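Local coordinates for single-stranded-DNA-specific exonuclease RecJ (Thermus thermophilus, PDB 2ZXR), which degrades single-stranded DNA from the 5' end toward the 3' end, using divalent metal ions, and has no detectable activity on single-stranded RNA, at residues Ile91-Leu96 with Val103-Pro108. Residues are numbered along the deposited sequence; the frame is centred on the assembly and turned at random.
Sequences ILVRGL and VHPFIP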
loop_
_atom_site.group_PDB
_atom_site.type_symbol
_atom_site.label_atom_id
_atom_site.label_comp_id
_atom_site.label_asym_id
_atom_site.label_seq_id
_atom_site.Cartn_x
_atom_site.Cartn_y
_atom_site.Cartn_z
ATOM N N ILE A 91 -14.406 5.118 22.601
ATOM C CA ILE A 91 -13.411 4.643 23.537
ATOM C C ILE A 91 -13.430 5.496 24.799
ATOM O O ILE A 91 -13.502 4.975 25.902
ATOM C CB ILE A 91 -11.968 4.686 22.919
ATOM C CG1 ILE A 91 -11.786 3.536 21.930
ATOM C CG2 ILE A 91 -10.891 4.566 24.018
ATOM C CD1 ILE A 91 -10.555 3.754 21.026
ATOM N N LEU A 92 -13.354 6.811 24.638
ATOM C CA LEU A 92 -13.345 7.672 25.800
ATOM C C LEU A 92 -14.646 7.636 26.571
ATOM O O LEU A 92 -14.612 7.611 27.801
ATOM C CB LEU A 92 -12.983 9.102 25.390
ATOM C CG LEU A 92 -11.512 9.127 24.940
ATOM C CD1 LEU A 92 -11.229 10.375 24.167
ATOM C CD2 LEU A 92 -10.600 9.032 26.146
ATOM N N VAL A 93 -15.786 7.620 25.878
ATOM C CA VAL A 93 -17.052 7.583 26.604
ATOM C C VAL A 93 -17.236 6.259 27.355
ATOM O O VAL A 93 -17.507 6.265 28.558
ATOM C CB VAL A 93 -18.259 7.843 25.661
ATOM C CG1 VAL A 93 -19.588 7.523 26.388
ATOM C CG2 VAL A 93 -18.236 9.332 25.195
ATOM N N ARG A 94 -17.099 5.123 26.678
ATOM C CA ARG A 94 -17.240 3.846 27.386
ATOM C C ARG A 94 -16.158 3.737 28.471
ATOM O O ARG A 94 -16.450 3.421 29.612
ATOM C CB ARG A 94 -17.096 2.643 26.435
ATOM C CG ARG A 94 -18.310 2.302 25.542
ATOM C CD ARG A 94 -17.970 0.997 24.813
ATOM N NE ARG A 94 -18.972 0.424 23.928
ATOM C CZ ARG A 94 -20.008 -0.309 24.313
ATOM N NH1 ARG A 94 -20.203 -0.546 25.612
ATOM N NH2 ARG A 94 -20.797 -0.885 23.393
ATOM N N GLY A 95 -14.906 3.983 28.105
ATOM C CA GLY A 95 -13.819 3.863 29.062
ATOM C C GLY A 95 -13.940 4.702 30.329
ATOM O O GLY A 95 -13.725 4.203 31.441
ATOM N N LEU A 96 -14.254 5.984 30.172
ATOM C CA LEU A 96 -14.386 6.861 31.320
ATOM C C LEU A 96 -15.656 6.501 32.109
ATOM O O LEU A 96 -15.647 6.518 33.338
ATOM C CB LEU A 96 -14.416 8.322 30.864
ATOM C CG LEU A 96 -13.118 8.878 30.250
ATOM C CD1 LEU A 96 -13.334 10.260 29.711
ATOM C CD2 LEU A 96 -12.036 8.927 31.319
ATOM N N VAL A 103 -19.578 11.305 32.121
ATOM C CA VAL A 103 -19.158 11.646 30.775
ATOM C C VAL A 103 -20.290 11.413 29.783
ATOM O O VAL A 103 -21.146 10.565 29.988
ATOM C CB VAL A 103 -17.914 10.780 30.396
ATOM C CG1 VAL A 103 -18.225 9.299 30.600
ATOM C CG2 VAL A 103 -17.495 11.050 28.965
ATOM N N HIS A 104 -20.309 12.180 28.708
ATOM C CA HIS A 104 -21.356 12.005 27.712
ATOM C C HIS A 104 -20.805 12.512 26.402
ATOM O O HIS A 104 -19.971 13.416 26.365
ATOM C CB HIS A 104 -22.589 12.803 28.113
ATOM C CG HIS A 104 -22.298 14.253 28.340
ATOM N ND1 HIS A 104 -22.439 15.207 27.352
ATOM C CD2 HIS A 104 -21.773 14.897 29.409
ATOM C CE1 HIS A 104 -22.008 16.373 27.800
ATOM N NE2 HIS A 104 -21.597 16.212 29.046
ATOM N N PRO A 105 -21.249 11.926 25.296
ATOM C CA PRO A 105 -20.722 12.410 24.020
ATOM C C PRO A 105 -21.473 13.665 23.595
ATOM O O PRO A 105 -22.604 13.893 24.018
ATOM C CB PRO A 105 -20.983 11.242 23.082
ATOM C CG PRO A 105 -22.301 10.738 23.586
ATOM C CD PRO A 105 -22.178 10.798 25.105
ATOM N N PHE A 106 -20.844 14.489 22.776
ATOM C CA PHE A 106 -21.532 15.671 22.302
ATOM C C PHE A 106 -21.687 15.628 20.787
ATOM O O PHE A 106 -20.717 15.844 20.052
ATOM C CB PHE A 106 -20.784 16.941 22.703
ATOM C CG PHE A 106 -21.380 18.188 22.120
ATOM C CD1 PHE A 106 -22.757 18.415 22.193
ATOM C CD2 PHE A 106 -20.581 19.116 21.462
ATOM C CE1 PHE A 106 -23.333 19.545 21.616
ATOM C CE2 PHE A 106 -21.143 20.251 20.882
ATOM C CZ PHE A 106 -22.523 20.463 20.959
ATOM N N ILE A 107 -22.896 15.321 20.321
ATOM C CA ILE A 107 -23.177 15.296 18.882
ATOM C C ILE A 107 -23.922 16.576 18.492
ATOM O O ILE A 107 -25.060 16.809 18.914
ATOM C CB ILE A 107 -24.048 14.071 18.461
ATOM C CG1 ILE A 107 -23.162 12.833 18.256
ATOM C CG2 ILE A 107 -24.833 14.393 17.164
ATOM C CD1 ILE A 107 -22.257 12.915 17.045
ATOM N N PRO A 108 -23.277 17.430 17.688
ATOM C CA PRO A 108 -23.889 18.685 17.246
ATOM C C PRO A 108 -24.344 18.606 15.784
ATOM O O PRO A 108 -25.557 18.791 15.530
ATOM C CB PRO A 108 -22.765 19.689 17.461
ATOM C CG PRO A 108 -21.552 18.896 17.009
ATOM C CD PRO A 108 -21.817 17.453 17.477
#
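V103 and V93 form the tight part of this contact between a helix and an edge strand. V103 points toward the helix, and its CG1 lies between V93 and L96. V103 CG1 is 3.7 Å from V93 O and 3.9 Å from L96 CB. That branch sits between the backbone N and the carbonyl carbon of V103 (chi1 54°), and CG2 takes the place anti to N. V93 CG2 also meets V103 CG2 at 4.2 Å. V93 CG2 then reaches along the strand and comes within 4.0 Å of P105 CB. The two side chains cross there at about a right angle. No hydrogen bond joins the segments; the side chains meet by van der Waals contact, with V93 O a polar atom against a methyl.

The other side is looser. H104 points away from the helix, and its side chain makes no close contact with it. Beyond P105 the chain leaves the helix altogether, and P108 is exposed.

Helix 91-96 and strand 103-105 run nearly antiparallel, at 156°, with axes 7.9 Å apart at the closest. They belong to the beta-alpha-beta crossover of strand 74-78, helix 83-98 and strand 102-105 in the DHH domain. Strand 102-105 is one of the two outermost strands of the parallel sheet and pairs with 74-78. Helix 187-201 packs on I91, L92 and L96, while helix 281-289 touches V93 and P105.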